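Local coordinates for glycoside hydrolase family protein (Novosphingobium sp. PP1Y, PDB 6Q2F), which probably hydrolyses alpha-L-rhamnosidic bonds, releasing rhamnose from glycosides, as a sodium-binding member of the glycoside hydrolases, at residues A[148-153]-A[505-510]; A[511-516]-A[558-563]; A[449-454]-A[458-463]; A[178-183]-A[381-386]; A[142-147]-A[473-478]. All coordinates share one frame; numbering follows the deposited sequence.

Interaction 1 of 5, residues A[148-153]-A[505-510]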
# COMPACT_ATOMS: atom_id res chain seq x y z
N ASP A 148 -15.28 20.60 -10.97
CA ASP A 148 -14.94 19.88 -9.75
C ASP A 148 -13.94 18.75 -9.96
O ASP A 148 -13.70 17.97 -9.03
CB ASP A 148 -16.22 19.34 -9.11
CG ASP A 148 -17.08 20.44 -8.53
OD1 ASP A 148 -16.49 21.43 -8.07
OD2 ASP A 148 -18.31 20.31 -8.53
N GLY A 149 -13.33 18.65 -11.14
CA GLY A 149 -12.31 17.64 -11.33
C GLY A 149 -10.96 18.06 -10.77
O GLY A 149 -10.76 19.20 -10.32
N LEU A 150 -10.03 17.12 -10.79
CA LEU A 150 -8.67 17.41 -10.34
C LEU A 150 -8.07 18.52 -11.20
O LEU A 150 -8.28 18.56 -12.41
CB LEU A 150 -7.81 16.15 -10.41
CG LEU A 150 -8.07 15.10 -9.33
CD1 LEU A 150 -7.54 13.75 -9.81
CD2 LEU A 150 -7.38 15.52 -8.03
N LYS A 151 -7.33 19.42 -10.56
CA LYS A 151 -6.84 20.64 -11.19
C LYS A 151 -5.33 20.77 -11.05
O LYS A 151 -4.76 20.43 -10.01
CB LYS A 151 -7.48 21.88 -10.57
CG LYS A 151 -8.98 21.96 -10.70
CD LYS A 151 -9.50 23.02 -9.74
CE LYS A 151 -11.00 22.97 -9.63
NZ LYS A 151 -11.41 21.79 -8.81
N LYS A 152 -4.71 21.33 -12.08
CA LYS A 152 -3.29 21.68 -12.07
C LYS A 152 -3.14 23.16 -12.38
O LYS A 152 -3.90 23.72 -13.17
CB LYS A 152 -2.51 20.88 -13.12
CG LYS A 152 -3.09 21.09 -14.53
CD LYS A 152 -2.13 20.76 -15.61
CE LYS A 152 -2.68 21.22 -16.95
NZ LYS A 152 -3.97 20.59 -17.30
N LEU A 153 -2.13 23.78 -11.77
CA LEU A 153 -1.83 25.18 -12.03
C LEU A 153 -1.24 25.35 -13.44
O LEU A 153 -0.42 24.54 -13.88
CB LEU A 153 -0.86 25.70 -10.97
CG LEU A 153 -0.66 27.21 -10.77
CD1 LEU A 153 -1.92 27.86 -10.21
CD2 LEU A 153 0.54 27.48 -9.86
N ILE A 505 -4.89 4.85 -3.96
CA ILE A 505 -5.18 6.00 -4.82
C ILE A 505 -4.08 6.20 -5.84
O ILE A 505 -2.89 6.15 -5.52
CB ILE A 505 -5.41 7.28 -3.99
CG1 ILE A 505 -5.93 8.38 -4.92
CG2 ILE A 505 -4.15 7.74 -3.29
CD1 ILE A 505 -6.60 9.56 -4.13
N GLU A 506 -4.48 6.41 -7.09
CA GLU A 506 -3.58 6.78 -8.17
C GLU A 506 -4.41 7.56 -9.19
O GLU A 506 -5.09 6.96 -10.03
CB GLU A 506 -2.92 5.56 -8.80
CG GLU A 506 -1.83 5.89 -9.80
CD GLU A 506 -1.32 4.66 -10.52
OE1 GLU A 506 -1.52 3.53 -10.01
OE2 GLU A 506 -0.72 4.82 -11.60
N VAL A 507 -4.38 8.90 -9.09
CA VAL A 507 -5.24 9.76 -9.89
C VAL A 507 -4.43 10.85 -10.60
O VAL A 507 -4.99 11.83 -11.08
CB VAL A 507 -6.35 10.38 -9.03
CG1 VAL A 507 -7.28 9.29 -8.51
CG2 VAL A 507 -5.76 11.22 -7.87
N GLY A 508 -3.11 10.68 -10.67
CA GLY A 508 -2.27 11.69 -11.30
C GLY A 508 -1.85 12.76 -10.31
O GLY A 508 -2.09 12.67 -9.11
N GLU A 509 -1.21 13.82 -10.84
CA GLU A 509 -0.53 14.80 -10.00
C GLU A 509 -1.27 16.13 -10.09
O GLU A 509 -1.04 16.91 -11.02
CB GLU A 509 0.93 14.96 -10.42
CG GLU A 509 1.72 13.64 -10.50
CD GLU A 509 1.50 12.76 -9.27
OE1 GLU A 509 1.42 13.30 -8.16
OE2 GLU A 509 1.39 11.52 -9.44
N ALA A 510 -2.15 16.39 -9.12
CA ALA A 510 -2.90 17.63 -9.05
C ALA A 510 -2.27 18.56 -8.02
O ALA A 510 -1.78 18.11 -6.97
CB ALA A 510 -4.35 17.35 -8.69

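Interaction 2 of 5, residues A[511-516]-A[558-563]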
# COMPACT_ATOMS: atom_id res chain seq x y z
N ASN A 511 -2.27 19.86 -8.31
CA ASN A 511 -1.60 20.78 -7.39
C ASN A 511 -2.31 22.12 -7.29
O ASN A 511 -1.67 23.13 -6.97
CB ASN A 511 -0.14 21.01 -7.80
CG ASN A 511 -0.00 21.82 -9.10
OD1 ASN A 511 -0.98 22.14 -9.77
ND2 ASN A 511 1.24 22.14 -9.45
N TRP A 512 -3.61 22.17 -7.58
CA TRP A 512 -4.38 23.38 -7.34
C TRP A 512 -5.78 23.00 -6.88
O TRP A 512 -6.34 21.97 -7.27
CB TRP A 512 -4.49 24.30 -8.58
CG TRP A 512 -5.32 25.51 -8.27
CD1 TRP A 512 -6.61 25.71 -8.62
CD2 TRP A 512 -4.94 26.63 -7.46
NE1 TRP A 512 -7.06 26.91 -8.12
CE2 TRP A 512 -6.05 27.49 -7.39
CE3 TRP A 512 -3.76 27.00 -6.80
CZ2 TRP A 512 -6.02 28.70 -6.70
CZ3 TRP A 512 -3.73 28.19 -6.10
CH2 TRP A 512 -4.85 29.03 -6.06
N THR A 513 -6.34 23.85 -6.04
CA THR A 513 -7.74 23.72 -5.65
C THR A 513 -8.20 25.13 -5.31
O THR A 513 -7.39 25.95 -4.86
CB THR A 513 -7.91 22.73 -4.48
OG1 THR A 513 -9.29 22.35 -4.34
CG2 THR A 513 -7.40 23.32 -3.16
N PRO A 514 -9.47 25.46 -5.55
CA PRO A 514 -9.86 26.89 -5.54
C PRO A 514 -9.61 27.62 -4.22
O PRO A 514 -9.26 28.81 -4.24
CB PRO A 514 -11.35 26.84 -5.91
CG PRO A 514 -11.45 25.63 -6.81
CD PRO A 514 -10.52 24.60 -6.12
N ARG A 515 -9.75 26.95 -3.07
CA ARG A 515 -9.51 27.58 -1.78
C ARG A 515 -8.06 27.52 -1.35
O ARG A 515 -7.76 27.88 -0.21
CB ARG A 515 -10.38 26.91 -0.70
CG ARG A 515 -11.90 27.00 -0.96
CD ARG A 515 -12.66 26.31 0.16
NE ARG A 515 -14.11 26.50 0.06
CZ ARG A 515 -14.86 27.09 0.98
NH1 ARG A 515 -14.30 27.54 2.10
NH2 ARG A 515 -16.17 27.22 0.79
N MSE A 516 -7.16 27.11 -2.24
CA MSE A 516 -5.75 26.88 -1.88
C MSE A 516 -5.06 28.02 -1.09
O MSE A 516 -4.35 27.76 -0.12
CB MSE A 516 -4.94 26.61 -3.14
CG MSE A 516 -3.52 26.22 -2.87
SE MSE A 516 -3.45 24.47 -2.06
CE MSE A 516 -1.58 24.46 -1.61
N ALA A 558 -0.91 17.80 0.76
CA ALA A 558 -1.00 16.57 1.54
C ALA A 558 -1.98 16.72 2.69
O ALA A 558 -2.78 15.82 2.94
CB ALA A 558 0.38 16.18 2.06
N ASP A 559 -1.97 17.88 3.37
CA ASP A 559 -2.92 18.11 4.45
C ASP A 559 -4.36 18.06 3.94
O ASP A 559 -5.25 17.50 4.59
CB ASP A 559 -2.67 19.48 5.10
CG ASP A 559 -1.40 19.52 5.97
OD1 ASP A 559 -0.93 18.44 6.43
OD2 ASP A 559 -0.88 20.64 6.19
N LEU A 560 -4.61 18.66 2.78
CA LEU A 560 -5.98 18.73 2.29
C LEU A 560 -6.46 17.37 1.78
O LEU A 560 -7.62 17.02 1.95
CB LEU A 560 -6.09 19.82 1.21
CG LEU A 560 -5.80 21.27 1.65
CD1 LEU A 560 -5.80 22.23 0.47
CD2 LEU A 560 -6.78 21.75 2.71
N LEU A 561 -5.56 16.59 1.18
CA LEU A 561 -5.92 15.22 0.80
C LEU A 561 -6.50 14.47 2.00
O LEU A 561 -7.60 13.91 1.93
CB LEU A 561 -4.69 14.49 0.25
CG LEU A 561 -4.99 13.06 -0.19
CD1 LEU A 561 -5.95 13.06 -1.38
CD2 LEU A 561 -3.68 12.33 -0.57
N ALA A 562 -5.78 14.52 3.13
CA ALA A 562 -6.21 13.79 4.32
C ALA A 562 -7.50 14.34 4.89
O ALA A 562 -8.40 13.59 5.26
CB ALA A 562 -5.10 13.81 5.37
N SER A 563 -7.62 15.67 4.98
CA SER A 563 -8.82 16.21 5.60
C SER A 563 -9.97 16.35 4.61
O SER A 563 -11.10 15.98 4.93
CB SER A 563 -8.52 17.57 6.25
OG SER A 563 -8.26 18.55 5.26

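Interaction 3 of 5, residues A[449-454]-A[458-463]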
# COMPACT_ATOMS: atom_id res chain seq x y z
N GLY A 449 -7.92 15.62 -16.09
CA GLY A 449 -8.71 14.71 -16.87
C GLY A 449 -8.78 13.29 -16.37
O GLY A 449 -9.44 12.46 -17.00
N THR A 450 -8.13 12.97 -15.25
CA THR A 450 -8.15 11.58 -14.82
C THR A 450 -9.53 11.17 -14.32
O THR A 450 -10.34 11.98 -13.86
CB THR A 450 -7.10 11.31 -13.73
OG1 THR A 450 -7.26 12.26 -12.68
CG2 THR A 450 -5.70 11.43 -14.33
N THR A 451 -9.75 9.87 -14.34
CA THR A 451 -11.05 9.24 -14.40
C THR A 451 -11.06 8.06 -13.42
O THR A 451 -10.00 7.54 -13.06
CB THR A 451 -11.26 8.83 -15.87
OG1 THR A 451 -10.24 7.93 -16.34
CG2 THR A 451 -11.44 9.99 -16.73
N ASN A 452 -12.23 7.67 -12.92
CA ASN A 452 -12.29 6.42 -12.16
C ASN A 452 -12.14 5.23 -13.12
O ASN A 452 -12.43 5.35 -14.31
CB ASN A 452 -13.63 6.29 -11.41
CG ASN A 452 -14.83 6.39 -12.37
OD1 ASN A 452 -14.94 7.35 -13.12
ND2 ASN A 452 -15.71 5.37 -12.36
N HIS A 453 -11.66 4.09 -12.59
CA HIS A 453 -11.51 2.83 -13.36
C HIS A 453 -11.83 1.61 -12.49
O HIS A 453 -11.75 1.70 -11.27
CB HIS A 453 -10.08 2.66 -13.88
CG HIS A 453 -9.54 3.81 -14.66
ND1 HIS A 453 -9.71 3.93 -16.03
CD2 HIS A 453 -8.82 4.89 -14.28
CE1 HIS A 453 -9.13 5.03 -16.45
NE2 HIS A 453 -8.57 5.63 -15.41
N PRO A 454 -12.19 0.47 -13.11
CA PRO A 454 -12.60 0.24 -14.50
C PRO A 454 -14.11 0.08 -14.60
O PRO A 454 -14.69 -0.93 -14.18
CB PRO A 454 -11.88 -1.06 -14.86
CG PRO A 454 -11.71 -1.81 -13.47
CD PRO A 454 -12.09 -0.82 -12.38
N GLU A 458 -20.41 5.03 -19.52
CA GLU A 458 -21.50 5.73 -18.89
C GLU A 458 -21.30 5.99 -17.41
O GLU A 458 -21.93 6.83 -16.85
CB GLU A 458 -22.81 4.99 -19.09
CG GLU A 458 -22.90 4.25 -20.39
CD GLU A 458 -22.22 2.90 -20.35
OE1 GLU A 458 -22.79 1.94 -19.80
OE2 GLU A 458 -21.11 2.82 -20.88
N ALA A 459 -20.45 5.22 -16.78
CA ALA A 459 -20.18 5.31 -15.36
C ALA A 459 -18.75 5.77 -15.10
O ALA A 459 -18.21 5.56 -14.01
CB ALA A 459 -20.43 3.96 -14.68
N THR A 460 -18.13 6.35 -16.13
CA THR A 460 -16.75 6.82 -16.10
C THR A 460 -16.77 8.33 -16.21
O THR A 460 -17.46 8.87 -17.08
CB THR A 460 -15.95 6.22 -17.26
OG1 THR A 460 -15.76 4.82 -17.05
CG2 THR A 460 -14.59 6.88 -17.37
N GLY A 461 -16.03 9.00 -15.34
CA GLY A 461 -15.93 10.45 -15.42
C GLY A 461 -14.87 10.94 -14.47
O GLY A 461 -14.15 10.16 -13.85
N LEU A 462 -14.79 12.25 -14.34
CA LEU A 462 -13.67 12.87 -13.64
C LEU A 462 -13.55 12.39 -12.20
O LEU A 462 -14.54 12.31 -11.47
CB LEU A 462 -13.82 14.39 -13.66
CG LEU A 462 -13.79 14.97 -15.07
CD1 LEU A 462 -14.14 16.47 -15.01
CD2 LEU A 462 -12.40 14.76 -15.68
N GLU A 463 -12.32 12.07 -11.79
CA GLU A 463 -12.00 12.02 -10.38
C GLU A 463 -12.29 13.37 -9.74
O GLU A 463 -11.86 14.41 -10.24
CB GLU A 463 -10.52 11.63 -10.21
CG GLU A 463 -10.23 10.15 -10.59
CD GLU A 463 -10.68 9.18 -9.50
OE1 GLU A 463 -10.95 9.64 -8.37
OE2 GLU A 463 -10.77 7.96 -9.78
O HOH W 1 -10.23 14.41 -12.49
O HOH W 2 -13.44 3.52 -16.01

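Interaction 4 of 5, residues A[178-183]-A[381-386]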
# COMPACT_ATOMS: atom_id res chain seq x y z
N GLY A 178 -4.85 17.75 -19.19
CA GLY A 178 -3.56 17.10 -19.24
C GLY A 178 -2.74 17.42 -18.01
O GLY A 178 -3.24 18.03 -17.06
N PRO A 179 -1.46 17.03 -18.01
CA PRO A 179 -0.67 17.07 -16.76
C PRO A 179 0.06 18.38 -16.52
O PRO A 179 0.47 18.66 -15.39
CB PRO A 179 0.32 15.92 -16.94
CG PRO A 179 0.54 15.86 -18.43
CD PRO A 179 -0.80 16.20 -19.04
N PHE A 180 0.34 19.14 -17.57
CA PHE A 180 1.10 20.35 -17.42
C PHE A 180 0.95 21.30 -18.58
O PHE A 180 1.11 20.89 -19.70
CB PHE A 180 2.53 19.93 -17.27
CG PHE A 180 3.48 21.05 -17.14
CD1 PHE A 180 4.02 21.63 -18.25
CD2 PHE A 180 3.88 21.47 -15.91
CE1 PHE A 180 4.91 22.64 -18.13
CE2 PHE A 180 4.77 22.49 -15.77
CZ PHE A 180 5.29 23.07 -16.88
N GLN A 181 0.65 22.55 -18.32
CA GLN A 181 0.52 23.56 -19.35
C GLN A 181 -0.31 23.09 -20.53
O GLN A 181 -1.47 22.81 -20.41
CB GLN A 181 1.86 24.18 -19.75
CG GLN A 181 2.52 25.01 -18.68
CD GLN A 181 1.84 26.34 -18.47
OE1 GLN A 181 0.69 26.41 -18.22
NE2 GLN A 181 2.58 27.40 -18.60
N THR A 182 0.32 23.04 -21.69
CA THR A 182 -0.32 22.60 -22.91
C THR A 182 -0.31 21.11 -23.18
O THR A 182 -0.89 20.69 -24.14
CB THR A 182 0.33 23.25 -24.15
OG1 THR A 182 1.73 23.07 -24.09
CG2 THR A 182 0.08 24.68 -24.19
N LEU A 183 0.34 20.32 -22.36
CA LEU A 183 0.46 18.88 -22.61
C LEU A 183 -0.90 18.19 -22.57
O LEU A 183 -1.74 18.47 -21.71
CB LEU A 183 1.40 18.25 -21.58
CG LEU A 183 2.86 18.69 -21.69
CD1 LEU A 183 3.73 17.85 -20.76
CD2 LEU A 183 3.33 18.57 -23.14
N ARG A 381 14.55 22.21 -10.58
CA ARG A 381 13.56 21.14 -10.54
C ARG A 381 12.23 21.61 -9.97
O ARG A 381 11.61 20.94 -9.12
CB ARG A 381 14.11 19.93 -9.78
CG ARG A 381 14.74 18.92 -10.75
CD ARG A 381 15.75 18.06 -10.09
NE ARG A 381 16.83 18.84 -9.51
CZ ARG A 381 17.83 18.28 -8.83
NH1 ARG A 381 17.84 16.96 -8.68
NH2 ARG A 381 18.80 19.03 -8.31
N TYR A 382 11.75 22.75 -10.49
CA TYR A 382 10.52 23.33 -9.95
C TYR A 382 9.31 22.47 -10.27
O TYR A 382 8.37 22.41 -9.46
CB TYR A 382 10.33 24.76 -10.48
CG TYR A 382 9.62 24.89 -11.82
CD1 TYR A 382 8.22 24.94 -11.89
CD2 TYR A 382 10.33 24.96 -13.00
CE1 TYR A 382 7.57 25.05 -13.10
CE2 TYR A 382 9.69 25.07 -14.22
CZ TYR A 382 8.31 25.12 -14.27
OH TYR A 382 7.67 25.23 -15.49
N GLU A 383 9.29 21.81 -11.43
CA GLU A 383 8.13 21.00 -11.80
C GLU A 383 7.82 19.97 -10.72
O GLU A 383 6.67 19.83 -10.30
CB GLU A 383 8.36 20.32 -13.15
CG GLU A 383 8.50 21.29 -14.34
CD GLU A 383 9.94 21.55 -14.69
OE1 GLU A 383 10.80 21.20 -13.86
OE2 GLU A 383 10.23 22.09 -15.77
N THR A 384 8.84 19.24 -10.24
CA THR A 384 8.56 18.24 -9.21
C THR A 384 8.29 18.91 -7.86
O THR A 384 7.40 18.48 -7.13
CB THR A 384 9.69 17.20 -9.11
OG1 THR A 384 9.38 16.26 -8.06
CG2 THR A 384 11.03 17.82 -8.84
N LYS A 385 9.01 19.99 -7.55
CA LYS A 385 8.79 20.67 -6.27
C LYS A 385 7.41 21.29 -6.19
O LYS A 385 6.85 21.42 -5.10
CB LYS A 385 9.86 21.74 -6.02
CG LYS A 385 11.25 21.18 -5.72
CD LYS A 385 12.31 22.29 -5.81
CE LYS A 385 13.71 21.75 -5.52
NZ LYS A 385 14.78 22.77 -5.75
N ALA A 386 6.84 21.67 -7.33
CA ALA A 386 5.49 22.23 -7.38
C ALA A 386 4.42 21.16 -7.44
O ALA A 386 3.24 21.49 -7.51
CB ALA A 386 5.34 23.17 -8.58

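Interaction 5 of 5, residues A[142-147]-A[473-478]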
# COMPACT_ATOMS: atom_id res chain seq x y z
N PRO A 142 -19.25 10.33 -13.79
CA PRO A 142 -19.72 11.42 -14.67
C PRO A 142 -20.55 12.47 -13.95
O PRO A 142 -20.86 13.49 -14.56
CB PRO A 142 -20.56 10.70 -15.74
CG PRO A 142 -20.91 9.40 -15.14
CD PRO A 142 -19.79 9.03 -14.18
N TRP A 143 -20.94 12.25 -12.70
CA TRP A 143 -21.65 13.30 -11.98
C TRP A 143 -20.71 14.33 -11.38
O TRP A 143 -21.15 15.28 -10.70
CB TRP A 143 -22.57 12.68 -10.92
CG TRP A 143 -21.90 11.74 -9.96
CD1 TRP A 143 -21.43 12.06 -8.72
CD2 TRP A 143 -21.66 10.33 -10.13
NE1 TRP A 143 -20.91 10.95 -8.11
CE2 TRP A 143 -21.03 9.88 -8.96
CE3 TRP A 143 -21.91 9.42 -11.16
CZ2 TRP A 143 -20.63 8.55 -8.79
CZ3 TRP A 143 -21.52 8.11 -11.00
CH2 TRP A 143 -20.90 7.68 -9.81
N VAL A 144 -19.41 14.20 -11.62
CA VAL A 144 -18.43 15.20 -11.22
C VAL A 144 -18.38 16.26 -12.32
O VAL A 144 -17.89 16.00 -13.42
CB VAL A 144 -17.05 14.58 -10.99
CG1 VAL A 144 -16.06 15.66 -10.59
CG2 VAL A 144 -17.13 13.49 -9.91
N LYS A 145 -18.90 17.45 -12.03
CA LYS A 145 -18.90 18.52 -13.01
C LYS A 145 -17.46 18.85 -13.39
O LYS A 145 -16.55 18.69 -12.57
CB LYS A 145 -19.59 19.76 -12.45
CG LYS A 145 -21.04 19.58 -12.02
CD LYS A 145 -21.59 20.92 -11.49
CE LYS A 145 -23.05 20.83 -11.05
NZ LYS A 145 -23.24 19.79 -10.00
N PRO A 146 -17.22 19.31 -14.63
CA PRO A 146 -15.85 19.67 -15.03
C PRO A 146 -15.12 20.57 -14.03
O PRO A 146 -13.96 20.32 -13.70
CB PRO A 146 -16.06 20.40 -16.37
CG PRO A 146 -17.37 19.86 -16.89
CD PRO A 146 -18.21 19.65 -15.66
N GLN A 147 -15.80 21.61 -13.53
CA GLN A 147 -15.21 22.50 -12.53
C GLN A 147 -14.72 21.77 -11.28
O GLN A 147 -13.81 22.26 -10.61
CB GLN A 147 -16.23 23.58 -12.13
CG GLN A 147 -17.67 23.06 -12.00
CD GLN A 147 -18.66 24.12 -11.52
OE1 GLN A 147 -18.33 24.97 -10.69
NE2 GLN A 147 -19.88 24.08 -12.05
N ARG A 473 -17.72 15.84 -0.98
CA ARG A 473 -18.99 15.51 -0.33
C ARG A 473 -20.12 15.38 -1.35
O ARG A 473 -20.94 14.47 -1.25
CB ARG A 473 -19.35 16.58 0.69
CG ARG A 473 -20.73 16.42 1.31
CD ARG A 473 -20.95 17.47 2.42
NE ARG A 473 -20.21 17.14 3.63
CZ ARG A 473 -20.66 16.32 4.56
NH1 ARG A 473 -21.85 15.74 4.42
NH2 ARG A 473 -19.94 16.09 5.65
N GLU A 474 -20.18 16.30 -2.31
CA GLU A 474 -21.20 16.21 -3.35
C GLU A 474 -21.01 14.95 -4.17
O GLU A 474 -21.97 14.24 -4.46
CB GLU A 474 -21.15 17.44 -4.27
CG GLU A 474 -21.56 18.76 -3.63
CD GLU A 474 -21.44 19.94 -4.60
OE1 GLU A 474 -21.32 19.69 -5.82
OE2 GLU A 474 -21.47 21.11 -4.15
N TYR A 475 -19.76 14.65 -4.55
CA TYR A 475 -19.50 13.40 -5.24
C TYR A 475 -20.05 12.21 -4.46
O TYR A 475 -20.81 11.40 -4.99
CB TYR A 475 -17.99 13.21 -5.48
CG TYR A 475 -17.72 11.78 -5.86
CD1 TYR A 475 -17.92 11.34 -7.17
CD2 TYR A 475 -17.33 10.84 -4.90
CE1 TYR A 475 -17.71 10.03 -7.51
CE2 TYR A 475 -17.14 9.52 -5.23
CZ TYR A 475 -17.32 9.12 -6.54
OH TYR A 475 -17.11 7.81 -6.87
N LEU A 476 -19.70 12.11 -3.17
CA LEU A 476 -19.99 10.89 -2.42
C LEU A 476 -21.46 10.82 -1.99
O LEU A 476 -22.03 9.73 -1.95
CB LEU A 476 -19.05 10.78 -1.20
CG LEU A 476 -18.97 9.35 -0.62
CD1 LEU A 476 -18.43 8.36 -1.65
CD2 LEU A 476 -18.18 9.24 0.70
N GLU A 477 -22.08 11.96 -1.66
CA GLU A 477 -23.50 11.92 -1.34
C GLU A 477 -24.30 11.44 -2.54
O GLU A 477 -25.22 10.62 -2.40
CB GLU A 477 -24.00 13.28 -0.86
CG GLU A 477 -23.48 13.60 0.57
CD GLU A 477 -23.96 14.95 1.11
OE1 GLU A 477 -24.38 15.81 0.31
OE2 GLU A 477 -23.89 15.12 2.34
N HIS A 478 -23.95 11.91 -3.73
CA HIS A 478 -24.62 11.44 -4.93
C HIS A 478 -24.37 9.95 -5.13
O HIS A 478 -25.30 9.19 -5.43
CB HIS A 478 -24.14 12.22 -6.15
CG HIS A 478 -24.88 11.87 -7.40
ND1 HIS A 478 -24.49 10.86 -8.25
CD2 HIS A 478 -26.02 12.38 -7.93
CE1 HIS A 478 -25.35 10.76 -9.25
NE2 HIS A 478 -26.28 11.68 -9.08
O HOH W 3 -22.09 18.24 -8.21

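Interaction 1 of 5, residues A[148-153]-A[505-510]
Leu150, the residue just before strand 151-160, reaches into the loop 505-510. Its CG sits opposite the carbonyl carbon and beside the backbone N (chi1 -74°), which carries the forked end over to that loop, and each methyl then takes its own neighbour. CD1 meets Val507 CG2 at 3.7 Å, the two side chains crossing at about a right angle, and the same CD1 lies 3.4 Å from Val507 O, an oxygen that also accepts from Thr450 OG1. CD2 rests on Ala510 CB at 3.6 Å. Next along the chain, Lys151 joins in through its backbone: its O lies 3.4 Å from Ala510 CB, an approach that suits a residue with a single methyl. Its side chain turns the other way, where NZ donates to Gly149 O at 3.1 Å and forms a salt bridge with Asp465, so the buried charge is matched. The contact thus packs the loop after strand 497-502 of the (beta/alpha)8 barrel against the start of an edge strand of an inserted antiparallel sheet.

Interaction 2 of 5, residues A[511-516]-A[558-563]
Leu560 of helix 543-575 points its CD1 methyl at Thr513 and Met516, which form the first and last positions of a type I turn leading into helix 516-524; both helices follow strand 497-502 of the (beta/alpha)8 barrel. The three groups make a nearly equilateral triangle: CD1 of Leu560 is 4.1 Å from each of CG2 of Thr513 and SE of Met516, modelled as selenomethionine. The third side, from CG2 of Thr513 to SE of Met516, is 4.3 Å. Both partners meet the leucine at a slant. Thr513 divides its two branches, with OG1 turned opposite the backbone N (chi1 -165°) to bond Asp465 OD2, leaving the methyl for the apolar side. A threonine therefore serves a polar and an apolar neighbour at once. The flexible Met516 chain bends at its second torsion (69°), bringing the selenium alongside the helix, and its CB lies over one face of the Trp512 ring. Gln519 and Leu523 touch Leu560 too. The turn is closed by Met516 N, which donates to Thr513 O at 2.9 Å.

Interaction 3 of 5, residues A[449-454]-A[458-463]
Asn452 has CG held between its own backbone N and carbonyl carbon (chi1 57°), a torsion that lays its amide along residues 459-461, while Glu463 bends at its second torsion to bring OE2 within 3.2 Å of Asn452 CA. The amide uses both ends. ND2 donates to Ala459 O at 3.0 Å, almost straight (171°) and in the amide plane, and OD1 accepts from Gly461 N at 3.0 Å. Pro134 O is a second acceptor for ND2. An alanine here would remove both bonds, and Gly461 N and Ala459 O would probably be left without these mates and residues 459-461 less firmly held. Backbone bonds from Glu463 N to Thr450 O (2.9 Å) and from Asn452 N to Gly461 O (3.3 Å) flank Thr451 and Leu462, the non-hydrogen-bonded pair of a single antiparallel bridge. One water donates to both Thr450 O and Glu463 O. Gly449 takes a positive phi, where any side chain would jam against the preceding carbonyl. The Glu463 carboxylate meets Lys466 and the backbone N of Glu138 and Thr139. These segments form an irregular hairpin-like loop, packed on loops that follow strands 85-91 and 127-131 of the (beta/alpha)8 barrel.

Interaction 4 of 5, residues A[178-183]-A[381-386]
A small, buried side-chain contact built round Phe180 joins the loop 178-183, between strands 164-165 and 206-217, to the short helix 382-385, all within the part of the chain inserted between barrel strands 127-131 and 497-502. Phe180 extends with CG opposite its backbone N (chi1 178°), which sends the ring straight out from a type II' turn closed by Leu183 N and Phe180 O at 2.8 Å. The far end of this ring meets the end of the tyrosine: Phe180 CZ is 3.5 Å from Tyr382 OH, which lies at the ring edge, near its plane. The slightly positive edge hydrogens of the phenylalanine thus face an oxygen, and the two side chains cross at about a right angle. Glu383 contributes its aliphatic part, with CG 4.2 Å from Phe180 CE2. Its chain then bends, so that CD sits 3.5 Å above the plane of the Tyr382 ring, toward the rim, and OE2 is hydrogen-bonded with Thr317 OG1. A carboxylate in this buried place thereby gains a polar partner while its methylene packs on the phenyl. Phe388 meets the Phe180 ring edge-to-face. The loop before strand 206-217 thus packs on helix 382-385 beside strand 151-160, where Tyr382 touches Trp155, in the beta-rich insertion of the barrel.

Interaction 5 of 5, residues A[142-147]-A[473-478]
An aromatic cluster of Trp143, Tyr475 and His478 fastens the loop after strand 127-131 to helix 469-487. Trp143 CG lies between the backbone N and the carbonyl carbon (chi1 54°), which sets the indole against the helix, where it uses its rim and one face. At the rim, NE1 donates to Tyr475 O at 3.2 Å, a bent bond (146°) whose acceptor is tilted from the ring plane. Over the face, His478 ND1 lies 3.2 Å from Trp143 CG. Trp143 CB in turn sits over the imidazole, a CH-pi contact 4.0 Å from the ring centroid. The Tyr475 ring lies nearly parallel to the indole (12°) but displaced to one side, with little ring facing ring, although Trp143 CZ2 still meets Tyr475 CE1 at 3.5 Å. Val144 CG2 packs on Tyr475 CD1 at 3.6 Å, and Tyr475 OH bonds Ala132 O. A leucine in place of Trp143 would lack the N-H and the flat face, and would probably leave His478 without its platform and free to turn. The cluster thus packs a loop leaving one strand of the (beta/alpha)8 barrel against the helix leading to the next, strand 497-502.

How the interactions relate
From the N terminus, residues 142-147 and 148-153 follow barrel strand 127-131 in direct succession and open interactions 5 and 1. The chain then runs out into the inserted sheets, where interaction 4 closes a loop of about 200 residues from 178-183 to 381-386. After strand 436-447, interaction 3 closes a short local loop. Both are nested within interactions 5 and 1, which close at helix 469-487 and the loop after strand 497-502, respectively, and cross each other. Interaction 2 comes last, in series, closing a loop of about 40 residues between 511-516 and helix 543-575. Asn511 connects three contacts, bonding Leu153 N and Ala386 O. The inserted sheets are thereby tied to the barrel at several points.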